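Local coordinates for extracellular solute-binding protein family 1 (Alicyclobacillus acidocaldarius subsp. acidocaldarius, PDB 4OVJ) that probably captures a solute outside the cell membrane and hands it to an ABC-type importer, as family 1 extracellular solute-binding proteins do, at residues D20-V25 with Y52-H56; Y190-G196 with G286-Y291; P374-I380 with D411-N415. One frame throughout, in Å; residues are numbered along the deposited sequence.

Contact 1 of 3, residues D20-V25 with Y52-H56; sequences DSKPVV and YPNIH
The parallel pairing of strands 25-31 and 55-61 begins here, with Val25 beside Ile55. Val25 sits between two backbone bonds: its N gives a hydrogen bond to Asn54 O at 3.2 Å, and its O accepts one from His56 N at 2.9 Å. On the side of the sheet where Val25 and Ile55 both point, their CG2 methyls lie 4.4 Å apart, and both side chains touch Gln309 of helix 307-319. Before the strand, the chain wraps round the Asn54 side chain. With CG between the backbone N and the carbonyl carbon (chi1 56°), the Asn54 amide turns to the loop, and ND2 donates twice, both acceptors close to the amide plane: to Asp20 OD1 at 2.6 Å and, nearly straight (173°), to Lys22 O at 3.1 Å. Lys22 N reaches the same OD1 from the opposite face of the carboxylate at 2.8 Å, closing an Asx turn. A water bridges Pro23 O and Asn54 O, while Val24 CG2 rests 3.7 Å from His56 NE2. Tyr52 leaves helix 35-51 and opens a type I turn into strand 55-61; strand 25-31, helix 35-51 and strand 55-61 form a beta-alpha-beta crossover, as expected of a periplasmic-binding-protein lobe.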
loop_
_atom_site.group_PDB
_atom_site.type_symbol
_atom_site.label_atom_id
_atom_site.label_comp_id
_atom_site.label_asym_id
_atom_site.label_seq_id
_atom_site.Cartn_x
_atom_site.Cartn_y
_atom_site.Cartn_z
ATOM N N ASP A 20 -17.639 15.265 26.172
ATOM C CA ASP A 20 -18.970 15.580 25.572
ATOM C C ASP A 20 -20.121 15.219 26.520
ATOM O O ASP A 20 -20.062 14.205 27.230
ATOM C CB ASP A 20 -19.104 14.871 24.217
ATOM C CG ASP A 20 -20.502 14.945 23.654
ATOM O OD1 ASP A 20 -21.437 14.424 24.317
ATOM O OD2 ASP A 20 -20.656 15.507 22.540
ATOM N N SER A 21 -21.164 16.058 26.514
ATOM C CA SER A 21 -22.324 15.909 27.392
ATOM C C SER A 21 -23.650 16.028 26.624
ATOM O O SER A 21 -24.474 16.910 26.905
ATOM C CB SER A 21 -22.271 16.989 28.455
ATOM O OG SER A 21 -22.272 18.265 27.830
ATOM N N LYS A 22 -23.835 15.152 25.641
ATOM C CA LYS A 22 -25.116 14.994 24.962
ATOM C C LYS A 22 -25.765 13.703 25.424
ATOM O O LYS A 22 -25.089 12.848 25.971
ATOM C CB LYS A 22 -24.911 14.916 23.457
ATOM C CG LYS A 22 -24.552 16.247 22.836
ATOM C CD LYS A 22 -24.397 16.075 21.343
ATOM C CE LYS A 22 -23.219 16.874 20.834
ATOM N NZ LYS A 22 -22.938 16.520 19.423
ATOM N N PRO A 23 -27.079 13.555 25.187
ATOM C CA PRO A 23 -27.744 12.314 25.548
ATOM C C PRO A 23 -27.112 11.093 24.873
ATOM O O PRO A 23 -26.579 11.182 23.759
ATOM C CB PRO A 23 -29.182 12.512 25.060
ATOM C CG PRO A 23 -29.352 13.975 24.919
ATOM C CD PRO A 23 -28.009 14.538 24.605
ATOM N N VAL A 24 -27.188 9.969 25.573
ATOM C CA VAL A 24 -26.606 8.739 25.131
ATOM C C VAL A 24 -27.206 8.272 23.801
ATOM O O VAL A 24 -28.411 8.396 23.558
ATOM C CB VAL A 24 -26.720 7.651 26.221
ATOM C CG1 VAL A 24 -28.170 7.373 26.575
ATOM C CG2 VAL A 24 -26.023 6.378 25.782
ATOM N N VAL A 25 -26.328 7.797 22.920
ATOM C CA VAL A 25 -26.737 7.218 21.638
ATOM C C VAL A 25 -25.924 5.969 21.395
ATOM O O VAL A 25 -24.890 5.765 22.031
ATOM C CB VAL A 25 -26.539 8.197 20.445
ATOM C CG1 VAL A 25 -27.234 9.529 20.702
ATOM C CG2 VAL A 25 -25.069 8.399 20.122
ATOM N N TYR A 52 -15.562 7.842 25.717
ATOM C CA TYR A 52 -16.797 8.516 25.359
ATOM C C TYR A 52 -17.972 7.712 25.875
ATOM O O TYR A 52 -18.650 7.034 25.115
ATOM C CB TYR A 52 -16.862 8.669 23.843
ATOM C CG TYR A 52 -15.816 9.625 23.357
ATOM C CD1 TYR A 52 -16.049 10.992 23.364
ATOM C CD2 TYR A 52 -14.568 9.170 22.953
ATOM C CE1 TYR A 52 -15.080 11.886 22.941
ATOM C CE2 TYR A 52 -13.592 10.054 22.524
ATOM C CZ TYR A 52 -13.851 11.412 22.520
ATOM O OH TYR A 52 -12.908 12.304 22.103
ATOM N N PRO A 53 -18.208 7.768 27.187
ATOM C CA PRO A 53 -19.221 6.887 27.794
ATOM C C PRO A 53 -20.676 7.230 27.464
ATOM O O PRO A 53 -21.562 6.466 27.808
ATOM C CB PRO A 53 -18.954 7.030 29.289
ATOM C CG PRO A 53 -18.320 8.371 29.434
ATOM C CD PRO A 53 -17.483 8.555 28.201
ATOM N N ASN A 54 -20.935 8.336 26.780
ATOM C CA ASN A 54 -22.291 8.584 26.278
ATOM C C ASN A 54 -22.521 8.109 24.836
ATOM O O ASN A 54 -23.519 8.462 24.201
ATOM C CB ASN A 54 -22.645 10.049 26.413
ATOM C CG ASN A 54 -21.664 10.946 25.729
ATOM O OD1 ASN A 54 -20.514 10.563 25.464
ATOM N ND2 ASN A 54 -22.095 12.167 25.457
ATOM N N ILE A 55 -21.605 7.297 24.324
ATOM C CA ILE A 55 -21.770 6.700 23.006
ATOM C C ILE A 55 -21.501 5.205 23.129
ATOM O O ILE A 55 -20.374 4.780 23.418
ATOM C CB ILE A 55 -20.823 7.335 21.964
ATOM C CG1 ILE A 55 -21.048 8.849 21.895
ATOM C CG2 ILE A 55 -21.054 6.705 20.585
ATOM C CD1 ILE A 55 -19.997 9.630 21.106
ATOM N N HIS A 56 -22.528 4.402 22.895
ATOM C CA HIS A 56 -22.338 2.973 22.763
ATOM C C HIS A 56 -21.974 2.625 21.324
ATOM O O HIS A 56 -22.506 3.208 20.370
ATOM C CB HIS A 56 -23.617 2.214 23.074
ATOM C CG HIS A 56 -24.165 2.437 24.447
ATOM N ND1 HIS A 56 -23.457 2.149 25.591
ATOM C CD2 HIS A 56 -25.397 2.813 24.852
ATOM C CE1 HIS A 56 -24.213 2.389 26.647
ATOM N NE2 HIS A 56 -25.394 2.792 26.222
HETATM O O HOH W 1 -24.086 10.917 22.695
#

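Contact 2 of 3, residues Y190-G196 with G286-Y291; sequences YWARQHG and GEEGLY
Hydrogen bonds from the last turn of helix 185-194 hold the 286-291 loop. Arg193, its chain bent at chi3 (52°), brings NE to Gly289 O at 2.8 Å; the oxygen lies near the guanidinium plane, although NE itself stands above the carbonyl plane. NH2 adds weak bonds to Gly289 O and Leu290 O, and NH1 turns to a salt bridge with Asp370. At the helix end, Gln194 O accepts from Glu287 N at 2.8 Å.

One water joins three side chains and a backbone N-H: it accepts from Gln194 NE2 and Gly289 N, and donates to Glu288 OE2 at 2.9 Å and weakly to Tyr190 OH. Gln194 OE1 accepts a hydrogen bond from Trp160 NE1, and Gln194 NE2 also reaches Pro281 O. Glu288 OE2 receives Leu290 N through its anti lone pair and forms a salt bridge with Arg157; Pro281 O takes a hydrogen bond from Tyr190 OH.

Packing is close around Gly289. Tyr190 CD1 lies 3.4 Å from Gly289 C, and Gln194 CG is 3.7 Å from Gly289 CA. A beta carbon on Gly289 would run into Tyr190 O and Gln194 CG. Tyr291 CB lies over one face of the guanidinium, 3.5 Å from Arg193 NH2, the Tyr291 ring and guanidinium planes 69° apart.

Gly196, at positive phi, is the C-prime residue of the Schellman motif that ends this helix, a C-terminal cap against which the loop is docked.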
loop_
_atom_site.group_PDB
_atom_site.type_symbol
_atom_site.label_atom_id
_atom_site.label_comp_id
_atom_site.label_asym_id
_atom_site.label_seq_id
_atom_site.Cartn_x
_atom_site.Cartn_y
_atom_site.Cartn_z
ATOM N N TYR A 190 4.808 1.720 -10.713
ATOM C CA TYR A 190 5.641 2.805 -10.206
ATOM C C TYR A 190 6.464 3.452 -11.328
ATOM O O TYR A 190 6.427 4.664 -11.510
ATOM C CB TYR A 190 6.529 2.264 -9.082
ATOM C CG TYR A 190 7.515 3.240 -8.504
ATOM C CD1 TYR A 190 7.127 4.192 -7.571
ATOM C CD2 TYR A 190 8.850 3.199 -8.883
ATOM C CE1 TYR A 190 8.052 5.083 -7.048
ATOM C CE2 TYR A 190 9.772 4.085 -8.369
ATOM C CZ TYR A 190 9.370 5.016 -7.446
ATOM O OH TYR A 190 10.282 5.896 -6.941
ATOM N N TRP A 191 7.148 2.634 -12.115
ATOM C CA TRP A 191 7.884 3.085 -13.299
ATOM C C TRP A 191 7.000 3.803 -14.308
ATOM O O TRP A 191 7.359 4.868 -14.805
ATOM C CB TRP A 191 8.560 1.867 -13.951
ATOM C CG TRP A 191 9.416 2.144 -15.154
ATOM C CD1 TRP A 191 8.997 2.292 -16.434
ATOM C CD2 TRP A 191 10.844 2.246 -15.184
ATOM N NE1 TRP A 191 10.071 2.495 -17.266
ATOM C CE2 TRP A 191 11.219 2.463 -16.524
ATOM C CE3 TRP A 191 11.845 2.142 -14.209
ATOM C CZ2 TRP A 191 12.553 2.599 -16.917
ATOM C CZ3 TRP A 191 13.182 2.289 -14.601
ATOM C CH2 TRP A 191 13.514 2.518 -15.937
ATOM N N ALA A 192 5.847 3.221 -14.607
ATOM C CA ALA A 192 4.936 3.822 -15.562
ATOM C C ALA A 192 4.519 5.204 -15.097
ATOM O O ALA A 192 4.504 6.141 -15.891
ATOM C CB ALA A 192 3.713 2.961 -15.773
ATOM N N ARG A 193 4.189 5.328 -13.816
ATOM C CA ARG A 193 3.769 6.623 -13.260
ATOM C C ARG A 193 4.882 7.671 -13.379
ATOM O O ARG A 193 4.614 8.836 -13.669
ATOM C CB ARG A 193 3.314 6.466 -11.815
ATOM C CG ARG A 193 1.918 5.860 -11.678
ATOM C CD ARG A 193 1.667 5.360 -10.267
ATOM N NE ARG A 193 1.948 6.366 -9.227
ATOM C CZ ARG A 193 1.069 7.218 -8.678
ATOM N NH1 ARG A 193 -0.208 7.250 -9.044
ATOM N NH2 ARG A 193 1.479 8.067 -7.742
ATOM N N GLN A 194 6.134 7.244 -13.203
ATOM C CA GLN A 194 7.269 8.154 -13.387
ATOM C C GLN A 194 7.381 8.680 -14.815
ATOM O O GLN A 194 7.947 9.745 -15.046
ATOM C CB GLN A 194 8.578 7.485 -13.029
ATOM C CG GLN A 194 8.683 7.032 -11.605
ATOM C CD GLN A 194 9.970 6.301 -11.347
ATOM O OE1 GLN A 194 10.372 5.435 -12.129
ATOM N NE2 GLN A 194 10.652 6.673 -10.274
ATOM N N HIS A 195 6.874 7.905 -15.770
ATOM C CA HIS A 195 6.891 8.274 -17.175
ATOM C C HIS A 195 5.596 8.923 -17.633
ATOM O O HIS A 195 5.341 9.008 -18.832
ATOM C CB HIS A 195 7.236 7.044 -18.014
ATOM C CG HIS A 195 8.651 6.613 -17.828
ATOM N ND1 HIS A 195 9.084 5.927 -16.716
ATOM C CD2 HIS A 195 9.752 6.853 -18.576
ATOM C CE1 HIS A 195 10.387 5.728 -16.802
ATOM N NE2 HIS A 195 10.813 6.281 -17.923
ATOM N N GLY A 196 4.808 9.417 -16.681
ATOM C CA GLY A 196 3.576 10.139 -16.988
ATOM C C GLY A 196 2.469 9.238 -17.484
ATOM O O GLY A 196 1.507 9.703 -18.096
ATOM N N GLY A 286 11.278 12.751 -15.130
ATOM C CA GLY A 286 10.016 12.081 -14.889
ATOM C C GLY A 286 9.114 12.770 -13.874
ATOM O O GLY A 286 9.419 13.844 -13.346
ATOM N N GLU A 287 7.983 12.142 -13.626
ATOM C CA GLU A 287 7.035 12.543 -12.599
ATOM C C GLU A 287 7.313 11.694 -11.368
ATOM O O GLU A 287 8.092 10.734 -11.424
ATOM C CB GLU A 287 5.601 12.317 -13.110
ATOM C CG GLU A 287 5.326 13.106 -14.390
ATOM C CD GLU A 287 3.884 13.083 -14.869
ATOM O OE1 GLU A 287 3.003 12.611 -14.128
ATOM O OE2 GLU A 287 3.634 13.544 -16.015
ATOM N N GLU A 288 6.671 12.023 -10.258
ATOM C CA GLU A 288 6.800 11.204 -9.059
ATOM C C GLU A 288 5.992 9.926 -9.228
ATOM O O GLU A 288 4.782 9.972 -9.497
ATOM C CB GLU A 288 6.345 11.969 -7.809
ATOM C CG GLU A 288 6.435 11.174 -6.506
ATOM C CD GLU A 288 7.835 10.637 -6.225
ATOM O OE1 GLU A 288 8.741 11.466 -5.991
ATOM O OE2 GLU A 288 8.036 9.392 -6.221
ATOM N N GLY A 289 6.662 8.785 -9.077
ATOM C CA GLY A 289 5.999 7.493 -9.123
ATOM C C GLY A 289 5.328 7.080 -7.832
ATOM O O GLY A 289 4.357 6.317 -7.850
ATOM N N LEU A 290 5.851 7.546 -6.700
ATOM C CA LEU A 290 5.430 7.004 -5.421
ATOM C C LEU A 290 4.008 7.435 -5.088
ATOM O O LEU A 290 3.618 8.570 -5.335
ATOM C CB LEU A 290 6.371 7.460 -4.319
ATOM C CG LEU A 290 6.332 6.675 -3.005
ATOM C CD1 LEU A 290 6.761 5.223 -3.199
ATOM C CD2 LEU A 290 7.219 7.376 -1.980
ATOM N N TYR A 291 3.255 6.498 -4.535
ATOM C CA TYR A 291 1.935 6.748 -3.961
ATOM C C TYR A 291 1.866 6.010 -2.637
ATOM O O TYR A 291 2.632 5.077 -2.380
ATOM C CB TYR A 291 0.817 6.244 -4.877
ATOM C CG TYR A 291 0.930 4.772 -5.215
ATOM C CD1 TYR A 291 1.800 4.331 -6.212
ATOM C CD2 TYR A 291 0.216 3.819 -4.503
ATOM C CE1 TYR A 291 1.937 2.981 -6.506
ATOM C CE2 TYR A 291 0.335 2.473 -4.798
ATOM C CZ TYR A 291 1.212 2.059 -5.789
ATOM O OH TYR A 291 1.335 0.723 -6.078
HETATM O O HOH W 2 9.578 8.753 -8.630
#

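Contact 3 of 3, residues P374-I380 with D411-N415; sequences PQHDKEI and DLLQN
Leu412 rests on one face of the His376 imidazole: its CD1 stands 3.8 Å from the ring centroid and only 7° off the normal, a CH-pi contact, with Leu412 CG 3.7 Å from His376 CG. In one of the two conformers modelled for Gln375, its CG lies over the opposite face. On the NE2-CD2 side of the ring, His376 NE2 comes within 3.6 Å of Asn415 O, approached obliquely, and His376 CD2 within 3.5 Å of Leu412 O; neither is a hydrogen bond, and none links the two segments. The ring is carried to Leu412 by its first torsion, which sets CG anti to the carbonyl carbon (chi1 -65°).

Two helices meet here, the start of 377-392 and the end of 398-414, consecutive in the chain and forming a helical hairpin near the C-terminus. His376, inside the type I turn from Pro374 to Asp377, holds the N-cap position of the first. With an alanine here in place of His376, Leu412 CD1 would probably lose the flat surface it rests on, and a gap is likely to open between the helix ends.

The two methyls of Leu412 part company: while CD1 sits on the imidazole, Leu412 CD2 meets the carboxylate end of Glu379, 3.7 Å from Glu379 CD, and lies near CG1 of Ile380, whose side chain runs antiparallel alongside Leu412. Leu413 acts mainly through CD2, which touches Pro374 CG on the turn and, at 3.7 Å, Ile380 CD1 on the first helical turn, the Ile380 and Leu413 side chains lying roughly perpendicular. Deeper in the hairpin Ile380 continues onto Phe405 and Ala409, and Tyr200 from a loop touches Pro374, Ile380 and Leu413.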
loop_
_atom_site.group_PDB
_atom_site.type_symbol
_atom_site.label_atom_id
_atom_site.label_comp_id
_atom_site.label_asym_id
_atom_site.label_seq_id
_atom_site.Cartn_x
_atom_site.Cartn_y
_atom_site.Cartn_z
ATOM N N PRO A 374 -9.524 -2.233 -13.227
ATOM C CA PRO A 374 -10.613 -3.041 -13.798
ATOM C C PRO A 374 -10.617 -4.471 -13.260
ATOM O O PRO A 374 -9.647 -4.908 -12.644
ATOM C CB PRO A 374 -10.315 -3.025 -15.291
ATOM C CG PRO A 374 -8.833 -2.839 -15.379
ATOM C CD PRO A 374 -8.437 -2.000 -14.199
ATOM N N GLN A 375 -11.711 -5.183 -13.529
ATOM C CA GLN A 375 -11.966 -6.517 -12.975
ATOM C C GLN A 375 -10.912 -7.562 -13.344
ATOM O O GLN A 375 -10.649 -8.484 -12.570
ATOM C CB GLN A 375 -13.348 -7.007 -13.427
ATOM C CG GLN A 375 -13.459 -7.278 -14.920
ATOM C CD GLN A 375 -14.821 -7.814 -15.320
ATOM O OE1 GLN A 375 -15.606 -8.242 -14.477
ATOM N NE2 GLN A 375 -15.106 -7.791 -16.614
ATOM N N HIS A 376 -10.307 -7.405 -14.518
ATOM C CA HIS A 376 -9.315 -8.366 -15.027
ATOM C C HIS A 376 -7.899 -8.176 -14.450
ATOM O O HIS A 376 -6.969 -8.851 -14.886
ATOM C CB HIS A 376 -9.249 -8.291 -16.561
ATOM C CG HIS A 376 -10.512 -8.719 -17.249
ATOM N ND1 HIS A 376 -11.096 -9.950 -17.037
ATOM C CD2 HIS A 376 -11.289 -8.086 -18.160
ATOM C CE1 HIS A 376 -12.186 -10.051 -17.777
ATOM N NE2 HIS A 376 -12.325 -8.933 -18.470
ATOM N N ASP A 377 -7.724 -7.276 -13.483
ATOM C CA ASP A 377 -6.386 -6.965 -12.951
ATOM C C ASP A 377 -5.604 -8.169 -12.440
ATOM O O ASP A 377 -4.403 -8.270 -12.689
ATOM C CB ASP A 377 -6.469 -5.915 -11.838
ATOM C CG ASP A 377 -5.098 -5.507 -11.311
ATOM O OD1 ASP A 377 -4.326 -4.860 -12.046
ATOM O OD2 ASP A 377 -4.780 -5.861 -10.161
ATOM N N LYS A 378 -6.273 -9.070 -11.717
ATOM C CA LYS A 378 -5.605 -10.242 -11.167
ATOM C C LYS A 378 -4.994 -11.109 -12.278
ATOM O O LYS A 378 -3.833 -11.512 -12.186
ATOM C CB LYS A 378 -6.567 -11.050 -10.290
ATOM C CG LYS A 378 -5.884 -12.144 -9.484
ATOM C CD LYS A 378 -6.724 -12.571 -8.285
ATOM C CE LYS A 378 -6.021 -13.637 -7.456
ATOM N NZ LYS A 378 -6.001 -14.959 -8.144
ATOM N N GLU A 379 -5.765 -11.363 -13.333
ATOM C CA GLU A 379 -5.288 -12.142 -14.480
ATOM C C GLU A 379 -4.154 -11.427 -15.205
ATOM O O GLU A 379 -3.144 -12.039 -15.541
ATOM C CB GLU A 379 -6.430 -12.439 -15.462
ATOM C CG GLU A 379 -5.974 -13.248 -16.672
ATOM C CD GLU A 379 -7.108 -13.802 -17.522
ATOM O OE1 GLU A 379 -8.294 -13.539 -17.221
ATOM O OE2 GLU A 379 -6.799 -14.513 -18.509
ATOM N N ILE A 380 -4.333 -10.130 -15.441
ATOM C CA ILE A 380 -3.324 -9.311 -16.126
ATOM C C ILE A 380 -2.013 -9.285 -15.335
ATOM O O ILE A 380 -0.937 -9.421 -15.902
ATOM C CB ILE A 380 -3.849 -7.885 -16.400
ATOM C CG1 ILE A 380 -4.978 -7.966 -17.434
ATOM C CG2 ILE A 380 -2.732 -6.992 -16.925
ATOM C CD1 ILE A 380 -5.669 -6.665 -17.740
ATOM N N ASP A 411 -6.573 -6.867 -25.360
ATOM C CA ASP A 411 -7.658 -7.709 -25.902
ATOM C C ASP A 411 -8.626 -8.139 -24.800
ATOM O O ASP A 411 -9.845 -8.120 -24.984
ATOM C CB ASP A 411 -7.100 -8.963 -26.603
ATOM C CG ASP A 411 -6.571 -8.675 -28.010
ATOM O OD1 ASP A 411 -6.844 -7.580 -28.552
ATOM O OD2 ASP A 411 -5.888 -9.561 -28.584
ATOM N N LEU A 412 -8.069 -8.529 -23.659
ATOM C CA LEU A 412 -8.860 -8.900 -22.495
ATOM C C LEU A 412 -9.668 -7.712 -21.954
ATOM O O LEU A 412 -10.850 -7.850 -21.637
ATOM C CB LEU A 412 -7.935 -9.439 -21.412
ATOM C CG LEU A 412 -8.550 -9.966 -20.122
ATOM C CD1 LEU A 412 -9.607 -11.020 -20.408
ATOM C CD2 LEU A 412 -7.448 -10.543 -19.245
ATOM N N LEU A 413 -9.038 -6.546 -21.846
ATOM C CA LEU A 413 -9.753 -5.364 -21.382
ATOM C C LEU A 413 -10.881 -4.934 -22.325
ATOM O O LEU A 413 -11.881 -4.396 -21.868
ATOM C CB LEU A 413 -8.795 -4.203 -21.177
ATOM C CG LEU A 413 -7.789 -4.403 -20.047
ATOM C CD1 LEU A 413 -6.776 -3.271 -20.108
ATOM C CD2 LEU A 413 -8.474 -4.460 -18.697
ATOM N N GLN A 414 -10.706 -5.162 -23.629
ATOM C CA GLN A 414 -11.700 -4.762 -24.639
ATOM C C GLN A 414 -12.864 -5.762 -24.701
ATOM O O GLN A 414 -13.998 -5.400 -25.049
ATOM C CB GLN A 414 -11.040 -4.606 -26.018
ATOM C CG GLN A 414 -11.767 -3.628 -26.931
ATOM C CD GLN A 414 -11.301 -3.687 -28.376
ATOM O OE1 GLN A 414 -10.142 -3.998 -28.662
ATOM N NE2 GLN A 414 -12.206 -3.380 -29.298
ATOM N N ASN A 415 -12.573 -7.020 -24.378
ATOM C CA ASN A 415 -13.610 -8.039 -24.200
ATOM C C ASN A 415 -14.091 -8.064 -22.739
ATOM O O ASN A 415 -13.550 -8.785 -21.891
ATOM C CB ASN A 415 -13.089 -9.417 -24.645
ATOM C CG ASN A 415 -14.100 -10.539 -24.418
ATOM O OD1 ASN A 415 -15.168 -10.332 -23.831
ATOM N ND2 ASN A 415 -13.762 -11.741 -24.878
#

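How the contacts relate
The three contacts follow one another along the chain without interleaving. The centre of contact 1, at the N-terminal end of the model, is about 35 Å from that of the chain. Contact 2 is on the other side of the chain's centre, about 47 Å from contact 1 between centres, and joins helix 185-194 to the loop that leads into strand 293-300, part of the same mixed sheet as the strands of contact 1. Contact 3 is nearer to contact 2, with about 10 Å between nearest atoms. The model's two chain ends thus belong to widely separated regions: contact 1 to the strand-built N-terminal part, contact 3 to the C-terminal helices, with contact 2 between them along the chain.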